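Local coordinates for protein formyltransferase (Francisella tularensis subsp. tularensis, PDB 4NV1) that binds dTDP-4-amino-4,6-dideoxyglucose and is a dimeric member of the formyltransferase family, at residues Ser17-Lys20 with Asn21-Ser25; Lys58-Gly61 with Asn62-Ile65; Gln78-Ala82 with Lys83-Ser87; His189-Lys192 with Asn193-Glu196; Ile209-Leu212 with Arg213-His217. One frame throughout, in Å; residues are numbered along the deposited sequence.

The contacts fall into two groups with the dTDP-4-amino-4,6-dideoxyglucose between them. Contacts 1, 2 and 3 belong to the part built on the large mixed sheet. Contacts 2 and 3 are neighbours, centres 8 Å apart, and Asn62 of contact 2 packs on Pro81, Lys83 and Leu84 of contact 3; contact 1 stays clear of both. Contacts 4 and 5 both belong to the C-terminal dimerization region, with centres 13 Å apart and Cys195 packing on Met215. Each supplies a residue to the ligand pocket, Tyr191 from contact 4 and His217 from contact 5. The Tyr191 side chain is about 4 Å from the ligand, against about 11 Å for Phe80 and 12 Å for Phe19.

Contact 1: residues Ser17-Lys20 with Asn21-Ser25; sequences SDFK and NIIGS
Phe19 and Ile23, one helical turn apart, make the apolar contact here: Ile23 CD1 comes within 4.0 Å of Phe19 CD2, the two side chains meeting at a slant. In Ile23 the CG1 branch stands beside the backbone N (chi1 -61°), which sends CD1 back toward Phe19. Beyond the pair, Phe162 stacks on the Phe19 ring, Val8 meets both residues, and Ile23 also reaches Val29 and Val31.

The backbone bonds are those of an alpha-helix. Ile23 N donates to Phe19 O, modelled rather short at 2.5 Å, and Gly24 N to Lys20 O at 2.8 Å. Two residues before the Ile23 bond, the one from Asn21 N to Ser17 O is weak, at 3.3 Å. Ile22 N also bonds to Asp18 O, although the position of that oxygen is less sure.

At the last turn Ile22 O is gripped twice by Ser25, through the hydroxyl (OG to O, 2.8 Å) and through the amide (N to O, 3.2 Å). The hydroxyl oxygen is tilted 20° from the carbonyl plane. The Lys20 ammonium (NZ) forms a salt bridge with Glu51.

With its buried side on strands 4-9 and 29-35 and Ile22 resting on helix 147-170, helix 13-24 is the connecting helix of a beta-alpha-beta unit in the Rossmann-like sheet common to formyltransferases.

Contact 2: residues Lys58-Gly61 with Asn62-Ile65; sequences KKNG and NDLI
Asn60 and Gly61 each offer a carbonyl to the residue three places on, Asp63 N to Asn60 O at 3.0 Å and Leu64 N to Gly61 O at 2.8 Å, so the chain leaves the region of helix 57-60 as a short 3-10 segment. Another bond of the same span follows, from Ile65 N to Asn62 O at 3.0 Å. The donors sit well above the carbonyl planes, by 63° at Asn60 O and 39° at Gly61 O, a consequence of winding the chain more tightly than an alpha-helix. The bond from Leu64 N is the straighter of the two at its hydrogen.

Among the side chains, Asn60 and Asp63 run alongside each other and point the same way, with amide and carboxylate planes only 21° apart. What touches is carbon against oxygen: Asp63 OD2 lies 3.6 Å from Asn60 CB. Both residues hold CG beside their own backbone N, which keeps the two flat groups abreast on one side of the turn.

Leu64 is buried and packs against Ile55. Asn62 and Ile65 meet helix 82-87, Asn62 at Lys83 and Leu84, and Ile65 at Leu84 and Ser87; Asn62 also rests on Pro81. The turn thereby packs the end of helix 57-60 against helix 82-87, which follows strand 70-74 in the chain. Leu64 also lies against the carbonyl that its own amide uses, with both CB and CD2 of Leu64 3.5 Å from Gly61 O.

Contact 3: residues Gln78-Ala82 with Lys83-Ser87; sequences QLFPA and KLVNS
Pro81 and Ala82 present the carbonyls that begin the helix, and the amides one turn on take them up. Val85 N donates to Pro81 O at 3.2 Å, nearly straight at the hydrogen (169°), and Asn86 N to Ala82 O at 2.7 Å, lying in the carbonyl plane. Ser87 N then finds Leu84 O at 3.0 Å. Pro81 occupies the N-cap position.

The Asn86 amide folds back past Ala82 O without bonding to it; its ND2 is satisfied by Glu126 OE1. Upstream, Gln78 has both ends of its amide engaged, OE1 taking the N-H of Met57 and NE2 donating to Ile55 O, while its backbone carbonyl meets Ser76 OG.

Phe80 supplies the apolar part. Val85 CG2 sits 3.5 Å from Phe80 CB and approaches the ring at its edge, while Leu84 CD2 reaches Phe80 CD2 at 3.9 Å. Leu84 does this with CG anti to the backbone N (chi1 -179°). Met57 packs on Phe80, Pro81 and Leu84.

This is a helix N-terminus in the beta-alpha-beta crossover from strand 70-74 through helix 82-87 to strand 89-94 of the Rossmann-like sheet.

Contact 4: residues His189-Lys192 with Asn193-Glu196; sequences HDYK and NMCE
Cys195 and Tyr191, one turn apart on helix 188-195, form a sulfur-aromatic contact: Cys195 SG lies over the face of the ring, 4.1 Å from its centroid and 28° off the normal. Its closest ring atom is Tyr191 CE2, at 3.7 Å. The ring gets there because Tyr191 CG is anti to the backbone N (chi1 177°), which places it beside the carbonyl carbon, on the side of Cys195. The Met194 side chain crosses that of Tyr191 at about a right angle, with Met194 CE 4.1 Å from Tyr191 CD1.

Behind these side chains the backbone changes pitch. Asn193 N still bonds to His189 O at 3.1 Å in the alpha pattern, but Met194 N turns to Tyr191 O (2.7 Å) and Cys195 N to Lys192 O (3.2 Å), three residues back. Their donors stand well out of the carbonyl planes.

Further out, Phe105 meets the Tyr191 ring edge-to-face, Met215 packs on Tyr191 and Cys195, and Met194 rests on helix 106-113. Tyr191 lines the pocket and touches dTDP-4-amino-4,6-dideoxyglucose. On the exposed side, Asn193 sets its amide over one face of the His189 imidazole, the planes 84° apart, with Asn193 ND2 3.1 Å from His189 CD2.

Contact 5: residues Ile209-Leu212 with Arg213-His217; sequences IDYL and RAMTH. With 0FX (dTDP-4-amino-4,6-dideoxyglucose), chain I.
Ile209 O receives Arg213 N at 2.8 Å, an almost straight helical bond, and Ile209 itself packs on Ile197 of the second subunit.

Asp210 comes next and holds the arginine one turn on in a side-on salt bridge. Arg213 NE and NH2 both reach Asp210 OD1, at 2.9 and 3.0 Å. The oxygen lies in the guanidinium plane, yet both nitrogens come to it from one face of the carboxylate. Arg213 has its CG wedged between backbone N and carbonyl carbon (chi1 79°), and the extended chain beyond lies alongside Asp210. Lys114 forms a second salt bridge, to Asp210 OD2, while Arg213 NH1 donates to the carbonyls of Asn142 and Glu145.

Over one face of the Tyr211 ring comes Met215 CG, a CH-pi contact 4.0 Å from the centroid; the sulfur stands farther off, obliquely. Tyr211 OH probably hydrogen-bonds to Met194 O.

Leu212 O accepts the Thr216 hydroxyl at 2.7 Å, closing the helix end; Met215 N bonds to Tyr211 O and, weakly, to Leu212 O. The chain then delivers His217, whose ring face lies under C1 of dTDP-4-amino-4,6-dideoxyglucose (ND1 to C1, 3.5 Å).

Buried as it is, the Asp210 carboxylate is probably kept ionised by the two cations around it, Arg213 and Lys114.

Contact 1: residues Ser17-Lys20 with Asn21-Ser25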
# COMPACT_ATOMS: atom_id res chain seq x y z
N SER A 17 3.83 -1.02 -29.98
CA SER A 17 5.01 -0.18 -30.24
C SER A 17 6.35 -0.95 -30.40
O SER A 17 7.20 -0.60 -31.23
CB SER A 17 5.13 0.84 -29.10
OG SER A 17 6.15 1.74 -29.43
N ASP A 18 6.57 -1.97 -29.59
CA ASP A 18 7.84 -2.75 -29.72
C ASP A 18 7.97 -3.57 -31.01
O ASP A 18 8.98 -3.47 -31.74
CB ASP A 18 8.05 -3.61 -28.48
CG ASP A 18 8.48 -2.77 -27.27
OD1 ASP A 18 8.95 -1.63 -27.46
OD2 ASP A 18 8.37 -3.23 -26.10
N PHE A 19 6.90 -4.29 -31.32
CA PHE A 19 6.81 -5.01 -32.55
C PHE A 19 7.06 -4.17 -33.78
O PHE A 19 7.90 -4.54 -34.64
CB PHE A 19 5.47 -5.72 -32.63
CG PHE A 19 5.44 -7.01 -31.88
CD1 PHE A 19 6.06 -7.11 -30.61
CD2 PHE A 19 4.91 -8.14 -32.47
CE1 PHE A 19 6.06 -8.30 -29.90
CE2 PHE A 19 4.87 -9.32 -31.75
CZ PHE A 19 5.46 -9.41 -30.48
N LYS A 20 6.37 -3.04 -33.87
CA LYS A 20 6.52 -2.13 -35.02
C LYS A 20 7.99 -1.86 -35.25
O LYS A 20 8.52 -1.83 -36.36
CB LYS A 20 5.86 -0.77 -34.74
CG LYS A 20 4.37 -0.68 -34.99
CD LYS A 20 4.04 -0.26 -36.41
CE LYS A 20 2.62 0.30 -36.37
NZ LYS A 20 1.79 0.12 -37.59
N ASN A 21 8.59 -1.58 -34.11
CA ASN A 21 10.01 -1.33 -34.02
C ASN A 21 10.90 -2.45 -34.52
O ASN A 21 11.74 -2.29 -35.41
CB ASN A 21 10.33 -1.12 -32.56
CG ASN A 21 11.21 0.06 -32.39
OD1 ASN A 21 12.40 -0.02 -32.68
ND2 ASN A 21 10.60 1.18 -32.05
N ILE A 22 10.74 -3.60 -33.89
CA ILE A 22 11.48 -4.79 -34.33
C ILE A 22 11.12 -5.17 -35.76
O ILE A 22 12.02 -5.34 -36.58
CB ILE A 22 11.19 -5.95 -33.37
CG1 ILE A 22 11.81 -5.60 -32.01
CG2 ILE A 22 11.67 -7.29 -33.94
CD1 ILE A 22 10.98 -6.16 -30.91
N ILE A 23 9.84 -5.34 -36.08
CA ILE A 23 9.45 -5.83 -37.39
C ILE A 23 9.70 -4.85 -38.52
O ILE A 23 10.26 -5.25 -39.55
CB ILE A 23 8.00 -6.29 -37.44
CG1 ILE A 23 7.78 -7.44 -36.47
CG2 ILE A 23 7.64 -6.87 -38.80
CD1 ILE A 23 6.31 -7.59 -36.14
N GLY A 24 9.28 -3.59 -38.37
CA GLY A 24 9.68 -2.52 -39.30
C GLY A 24 11.18 -2.45 -39.59
O GLY A 24 11.60 -1.96 -40.64
N SER A 25 12.03 -2.96 -38.70
CA SER A 25 13.47 -2.95 -39.01
C SER A 25 13.86 -3.99 -40.05
O SER A 25 14.98 -3.96 -40.51
CB SER A 25 14.34 -3.07 -37.76
OG SER A 25 14.55 -4.43 -37.41

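Contact 2: residues Lys58-Gly61 with Asn62-Ile65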
# COMPACT_ATOMS: atom_id res chain seq x y z
N LYS A 58 -13.46 -14.03 -33.90
CA LYS A 58 -14.38 -15.17 -33.74
C LYS A 58 -15.18 -15.41 -35.02
O LYS A 58 -15.29 -16.56 -35.49
CB LYS A 58 -15.36 -14.97 -32.60
CG LYS A 58 -16.00 -16.28 -32.16
CD LYS A 58 -17.21 -16.06 -31.26
CE LYS A 58 -16.87 -15.21 -30.05
NZ LYS A 58 -15.69 -15.82 -29.36
N LYS A 59 -15.74 -14.31 -35.51
CA LYS A 59 -16.45 -14.25 -36.78
C LYS A 59 -15.53 -14.61 -37.94
O LYS A 59 -15.75 -15.60 -38.62
CB LYS A 59 -16.92 -12.83 -37.09
CG LYS A 59 -18.24 -12.34 -36.50
CD LYS A 59 -18.51 -10.94 -37.05
CE LYS A 59 -19.91 -10.42 -36.77
NZ LYS A 59 -20.92 -11.19 -37.55
N ASN A 60 -14.50 -13.78 -38.12
CA ASN A 60 -13.84 -13.50 -39.39
C ASN A 60 -12.34 -13.85 -39.45
O ASN A 60 -11.62 -13.51 -40.39
CB ASN A 60 -13.97 -12.00 -39.66
CG ASN A 60 -15.42 -11.56 -39.82
OD1 ASN A 60 -16.22 -12.29 -40.38
ND2 ASN A 60 -15.76 -10.38 -39.32
N GLY A 61 -11.84 -14.48 -38.39
CA GLY A 61 -10.42 -14.73 -38.25
C GLY A 61 -10.03 -15.55 -39.46
O GLY A 61 -9.03 -15.27 -40.12
N ASN A 62 -10.88 -16.53 -39.75
CA ASN A 62 -10.67 -17.48 -40.83
C ASN A 62 -10.56 -16.86 -42.23
O ASN A 62 -9.96 -17.45 -43.15
CB ASN A 62 -11.72 -18.59 -40.73
CG ASN A 62 -11.31 -19.67 -39.75
OD1 ASN A 62 -10.14 -19.80 -39.40
ND2 ASN A 62 -12.26 -20.48 -39.30
N ASP A 63 -11.06 -15.63 -42.37
CA ASP A 63 -10.85 -14.81 -43.57
C ASP A 63 -9.41 -14.37 -43.76
O ASP A 63 -9.09 -13.83 -44.82
CB ASP A 63 -11.67 -13.51 -43.50
CG ASP A 63 -13.18 -13.72 -43.43
OD1 ASP A 63 -13.70 -14.84 -43.67
OD2 ASP A 63 -13.86 -12.70 -43.14
N LEU A 64 -8.54 -14.47 -42.76
CA LEU A 64 -7.14 -14.15 -43.03
C LEU A 64 -6.45 -15.37 -43.65
O LEU A 64 -5.27 -15.31 -44.03
CB LEU A 64 -6.37 -13.80 -41.76
CG LEU A 64 -6.59 -12.53 -40.95
CD1 LEU A 64 -7.91 -11.89 -41.28
CD2 LEU A 64 -6.54 -12.90 -39.48
N ILE A 65 -7.13 -16.51 -43.67
CA ILE A 65 -6.50 -17.66 -44.31
C ILE A 65 -6.29 -17.25 -45.76
O ILE A 65 -7.18 -16.66 -46.40
CB ILE A 65 -7.27 -18.98 -44.16
CG1 ILE A 65 -7.61 -19.24 -42.69
CG2 ILE A 65 -6.44 -20.15 -44.68
CD1 ILE A 65 -8.18 -20.64 -42.46

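Contact 3: residues Gln78-Ala82 with Lys83-Ser87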
# COMPACT_ATOMS: atom_id res chain seq x y z
N GLN A 78 -8.28 -11.69 -27.95
CA GLN A 78 -9.08 -12.75 -28.62
C GLN A 78 -8.30 -14.00 -29.01
O GLN A 78 -7.12 -13.90 -29.33
CB GLN A 78 -9.71 -12.24 -29.93
CG GLN A 78 -10.01 -10.75 -29.98
CD GLN A 78 -10.64 -10.27 -31.28
OE1 GLN A 78 -11.53 -10.90 -31.86
NE2 GLN A 78 -10.15 -9.14 -31.76
N LEU A 79 -9.00 -15.12 -29.07
CA LEU A 79 -8.45 -16.39 -29.53
C LEU A 79 -8.73 -16.67 -31.01
O LEU A 79 -9.83 -16.40 -31.53
CB LEU A 79 -9.08 -17.53 -28.75
CG LEU A 79 -9.01 -17.28 -27.23
CD1 LEU A 79 -10.08 -18.11 -26.52
CD2 LEU A 79 -7.59 -17.54 -26.72
N PHE A 80 -7.72 -17.27 -31.64
CA PHE A 80 -7.65 -17.44 -33.07
C PHE A 80 -8.47 -18.69 -33.34
O PHE A 80 -8.39 -19.66 -32.59
CB PHE A 80 -6.21 -17.69 -33.54
CG PHE A 80 -5.30 -16.48 -33.63
CD1 PHE A 80 -5.49 -15.31 -32.91
CD2 PHE A 80 -4.17 -16.56 -34.41
CE1 PHE A 80 -4.60 -14.25 -33.01
CE2 PHE A 80 -3.27 -15.54 -34.49
CZ PHE A 80 -3.50 -14.36 -33.80
N PRO A 81 -9.29 -18.68 -34.41
CA PRO A 81 -10.03 -19.86 -34.84
C PRO A 81 -9.18 -21.07 -35.18
O PRO A 81 -8.03 -20.92 -35.55
CB PRO A 81 -10.76 -19.39 -36.10
CG PRO A 81 -10.97 -17.94 -35.84
CD PRO A 81 -9.86 -17.43 -34.94
N ALA A 82 -9.73 -22.27 -35.10
CA ALA A 82 -8.92 -23.47 -35.26
C ALA A 82 -8.32 -23.55 -36.65
O ALA A 82 -7.17 -23.89 -36.79
CB ALA A 82 -9.73 -24.72 -34.95
N LYS A 83 -9.09 -23.21 -37.67
CA LYS A 83 -8.67 -23.52 -39.03
C LYS A 83 -7.69 -22.44 -39.47
O LYS A 83 -6.82 -22.68 -40.33
CB LYS A 83 -9.89 -23.51 -39.95
CG LYS A 83 -11.17 -23.89 -39.23
CD LYS A 83 -12.16 -24.62 -40.13
CE LYS A 83 -12.96 -25.65 -39.35
NZ LYS A 83 -13.85 -26.41 -40.27
N LEU A 84 -7.80 -21.25 -38.88
CA LEU A 84 -6.73 -20.27 -39.12
C LEU A 84 -5.39 -20.84 -38.62
O LEU A 84 -4.43 -20.97 -39.34
CB LEU A 84 -7.04 -18.99 -38.37
CG LEU A 84 -5.95 -17.95 -38.62
CD1 LEU A 84 -5.70 -17.48 -40.04
CD2 LEU A 84 -6.25 -16.77 -37.73
N VAL A 85 -5.39 -21.29 -37.39
CA VAL A 85 -4.24 -21.82 -36.66
C VAL A 85 -3.75 -23.11 -37.30
O VAL A 85 -2.54 -23.34 -37.36
CB VAL A 85 -4.68 -22.05 -35.20
CG1 VAL A 85 -3.83 -23.07 -34.47
CG2 VAL A 85 -4.70 -20.74 -34.44
N ASN A 86 -4.66 -23.92 -37.82
CA ASN A 86 -4.28 -25.14 -38.54
C ASN A 86 -3.84 -24.90 -39.97
O ASN A 86 -3.20 -25.77 -40.57
CB ASN A 86 -5.47 -26.09 -38.63
CG ASN A 86 -5.84 -26.66 -37.29
OD1 ASN A 86 -5.01 -26.76 -36.38
ND2 ASN A 86 -7.11 -27.03 -37.16
N SER A 87 -4.08 -23.71 -40.51
CA SER A 87 -3.74 -23.45 -41.91
C SER A 87 -2.62 -22.43 -42.17
O SER A 87 -2.03 -22.39 -43.24
CB SER A 87 -5.01 -22.98 -42.64
OG SER A 87 -6.16 -23.66 -42.12

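Contact 4: residues His189-Lys192 with Asn193-Glu196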
# COMPACT_ATOMS: atom_id res chain seq x y z
N HIS A 189 -12.69 -17.49 -13.74
CA HIS A 189 -13.42 -17.82 -12.53
C HIS A 189 -12.45 -18.22 -11.43
O HIS A 189 -12.73 -17.95 -10.28
CB HIS A 189 -14.38 -18.97 -12.82
CG HIS A 189 -15.22 -19.44 -11.67
ND1 HIS A 189 -16.38 -18.79 -11.26
CD2 HIS A 189 -15.14 -20.55 -10.90
CE1 HIS A 189 -16.93 -19.45 -10.26
NE2 HIS A 189 -16.20 -20.53 -10.02
N ASP A 190 -11.34 -18.90 -11.74
CA ASP A 190 -10.43 -19.27 -10.66
C ASP A 190 -9.89 -17.99 -10.04
O ASP A 190 -9.75 -17.93 -8.83
CB ASP A 190 -9.26 -20.13 -11.15
CG ASP A 190 -9.65 -21.57 -11.46
OD1 ASP A 190 -10.41 -22.20 -10.69
OD2 ASP A 190 -9.16 -22.07 -12.49
N TYR A 191 -9.62 -16.98 -10.87
CA TYR A 191 -9.13 -15.70 -10.42
C TYR A 191 -10.21 -15.04 -9.53
O TYR A 191 -9.96 -14.69 -8.36
CB TYR A 191 -8.76 -14.81 -11.64
CG TYR A 191 -8.30 -13.43 -11.26
CD1 TYR A 191 -7.05 -13.24 -10.67
CD2 TYR A 191 -9.12 -12.31 -11.44
CE1 TYR A 191 -6.64 -11.99 -10.26
CE2 TYR A 191 -8.72 -11.05 -11.04
CZ TYR A 191 -7.48 -10.89 -10.44
OH TYR A 191 -7.02 -9.66 -10.04
N LYS A 192 -11.42 -14.93 -10.08
CA LYS A 192 -12.51 -14.23 -9.42
C LYS A 192 -12.81 -14.79 -8.04
O LYS A 192 -13.03 -14.03 -7.12
CB LYS A 192 -13.74 -14.09 -10.34
CG LYS A 192 -13.52 -12.96 -11.36
CD LYS A 192 -14.72 -12.67 -12.28
CE LYS A 192 -15.37 -11.30 -12.06
NZ LYS A 192 -14.92 -10.22 -13.00
N ASN A 193 -12.70 -16.10 -7.84
CA ASN A 193 -12.81 -16.68 -6.52
C ASN A 193 -11.73 -16.31 -5.50
O ASN A 193 -11.87 -16.66 -4.35
CB ASN A 193 -12.84 -18.21 -6.66
CG ASN A 193 -14.08 -18.72 -7.39
OD1 ASN A 193 -15.17 -18.14 -7.30
ND2 ASN A 193 -13.92 -19.80 -8.13
N MET A 194 -10.62 -15.74 -5.92
CA MET A 194 -9.53 -15.39 -5.00
C MET A 194 -9.65 -13.93 -4.58
O MET A 194 -8.92 -13.48 -3.69
CB MET A 194 -8.17 -15.48 -5.69
CG MET A 194 -7.79 -16.79 -6.30
SD MET A 194 -6.00 -16.88 -6.40
CE MET A 194 -5.73 -15.67 -7.68
N CYS A 195 -10.51 -13.19 -5.27
CA CYS A 195 -10.61 -11.75 -5.08
C CYS A 195 -11.23 -11.35 -3.74
O CYS A 195 -10.79 -10.36 -3.14
CB CYS A 195 -11.36 -11.13 -6.25
SG CYS A 195 -10.30 -11.08 -7.71
N GLU A 196 -12.22 -12.12 -3.30
CA GLU A 196 -12.83 -11.95 -2.01
C GLU A 196 -11.99 -12.57 -0.91
O GLU A 196 -11.80 -13.78 -0.87
CB GLU A 196 -14.18 -12.61 -1.92
CG GLU A 196 -14.87 -12.25 -0.61
CD GLU A 196 -16.37 -12.12 -0.79
OE1 GLU A 196 -16.96 -11.12 -0.34
OE2 GLU A 196 -16.96 -13.01 -1.44

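Contact 5: residues Ile209-Leu212 with Arg213-His217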
# COMPACT_ATOMS: atom_id res chain seq x y z
N ILE A 209 0.99 -11.82 2.91
CA ILE A 209 1.76 -10.89 2.14
C ILE A 209 1.88 -11.30 0.67
O ILE A 209 1.72 -10.45 -0.23
CB ILE A 209 3.11 -10.64 2.80
CG1 ILE A 209 2.83 -9.78 4.01
CG2 ILE A 209 4.08 -9.97 1.84
CD1 ILE A 209 3.99 -9.74 4.96
N ASP A 210 2.18 -12.57 0.43
CA ASP A 210 2.28 -13.10 -0.94
C ASP A 210 0.93 -12.96 -1.58
O ASP A 210 0.88 -12.42 -2.66
CB ASP A 210 2.82 -14.53 -1.01
CG ASP A 210 4.30 -14.59 -0.65
OD1 ASP A 210 4.97 -13.53 -0.52
OD2 ASP A 210 4.79 -15.72 -0.48
N TYR A 211 -0.15 -13.29 -0.88
CA TYR A 211 -1.46 -13.07 -1.49
C TYR A 211 -1.73 -11.56 -1.83
O TYR A 211 -2.26 -11.22 -2.90
CB TYR A 211 -2.56 -13.62 -0.58
CG TYR A 211 -3.94 -13.20 -1.01
CD1 TYR A 211 -4.66 -13.93 -1.92
CD2 TYR A 211 -4.51 -12.03 -0.53
CE1 TYR A 211 -5.92 -13.54 -2.34
CE2 TYR A 211 -5.76 -11.63 -0.93
CZ TYR A 211 -6.46 -12.36 -1.86
OH TYR A 211 -7.71 -11.94 -2.29
N LEU A 212 -1.46 -10.68 -0.88
CA LEU A 212 -1.74 -9.24 -1.05
C LEU A 212 -0.92 -8.64 -2.21
O LEU A 212 -1.43 -7.90 -3.08
CB LEU A 212 -1.51 -8.50 0.28
CG LEU A 212 -2.65 -8.83 1.24
CD1 LEU A 212 -2.36 -8.38 2.66
CD2 LEU A 212 -3.97 -8.30 0.72
N ARG A 213 0.37 -8.98 -2.26
CA ARG A 213 1.17 -8.54 -3.37
C ARG A 213 0.80 -9.13 -4.73
O ARG A 213 0.87 -8.41 -5.77
CB ARG A 213 2.66 -8.57 -3.06
CG ARG A 213 3.32 -9.95 -3.15
CD ARG A 213 4.61 -9.97 -2.38
NE ARG A 213 5.26 -11.27 -2.26
CZ ARG A 213 6.31 -11.65 -2.99
NH1 ARG A 213 6.74 -10.90 -3.97
NH2 ARG A 213 6.90 -12.83 -2.77
N ALA A 214 0.34 -10.38 -4.75
CA ALA A 214 -0.07 -10.99 -6.02
C ALA A 214 -1.32 -10.28 -6.57
O ALA A 214 -1.55 -10.23 -7.76
CB ALA A 214 -0.42 -12.47 -5.84
N MET A 215 -2.15 -9.73 -5.68
CA MET A 215 -3.35 -9.01 -6.06
C MET A 215 -3.23 -7.50 -6.24
O MET A 215 -4.25 -6.85 -6.54
CB MET A 215 -4.45 -9.28 -5.02
CG MET A 215 -4.89 -10.72 -4.85
SD MET A 215 -5.62 -11.52 -6.29
CE MET A 215 -7.28 -10.95 -6.22
N THR A 216 -2.01 -6.99 -6.16
CA THR A 216 -1.68 -5.60 -6.30
C THR A 216 -1.02 -5.28 -7.64
O THR A 216 0.09 -5.74 -7.97
CB THR A 216 -0.83 -5.06 -5.11
OG1 THR A 216 -1.48 -5.35 -3.85
CG2 THR A 216 -0.63 -3.58 -5.26
N HIS A 217 -1.77 -4.52 -8.43
CA HIS A 217 -1.43 -4.20 -9.80
C HIS A 217 -2.14 -2.87 -10.15
O HIS A 217 -3.24 -2.94 -10.72
CB HIS A 217 -1.88 -5.34 -10.71
CG HIS A 217 -1.21 -5.34 -12.05
ND1 HIS A 217 -0.51 -6.43 -12.54
CD2 HIS A 217 -1.11 -4.39 -13.01
CE1 HIS A 217 0.00 -6.13 -13.72
NE2 HIS A 217 -0.35 -4.90 -14.03
O4P 0FX I . -2.25 -8.64 -20.79
P2 0FX I . -3.01 -7.45 -21.43
O3P 0FX I . -2.41 -6.15 -21.93
O1G 0FX I . -4.43 -7.89 -21.99
C1G 0FX I . -4.54 -8.72 -23.12
C2G 0FX I . -6.05 -8.90 -23.15
O2G 0FX I . -6.74 -7.68 -22.88
C3G 0FX I . -6.51 -9.94 -22.14
O3G 0FX I . -7.90 -10.11 -22.47
C4G 0FX I . -5.64 -11.20 -22.30
N4A 0FX I . -6.06 -12.29 -21.44
C5G 0FX I . -4.14 -10.92 -22.08
C6G 0FX I . -3.30 -12.17 -22.31
O5G 0FX I . -3.76 -9.91 -23.02
OPP 0FX I . -3.76 -6.43 -20.46
P 0FX I . -4.69 -6.56 -19.18
O1P 0FX I . -6.11 -7.02 -19.43
O2P 0FX I . -4.21 -5.21 -18.68
O5 0FX I . -3.98 -7.51 -18.08
C5 0FX I . -2.65 -7.17 -17.68
C4 0FX I . -2.42 -7.44 -16.21
O4 0FX I . -3.08 -6.45 -15.44
C3 0FX I . -2.94 -8.74 -15.68
O3 0FX I . -1.94 -9.78 -15.70
C2 0FX I . -3.18 -8.44 -14.20
C1 0FX I . -3.56 -6.96 -14.22
N11 0FX I . -5.01 -6.83 -14.02
C61 0FX I . -5.84 -6.79 -15.08
C51 0FX I . -7.20 -6.68 -14.89
C5A 0FX I . -8.24 -6.68 -15.99
C21 0FX I . -5.49 -6.73 -12.76
O21 0FX I . -4.68 -6.71 -11.68
N31 0FX I . -6.79 -6.56 -12.51
C41 0FX I . -7.61 -6.54 -13.59
O41 0FX I . -8.92 -6.44 -13.44
O HOH W 1 7.20 -15.34 -0.43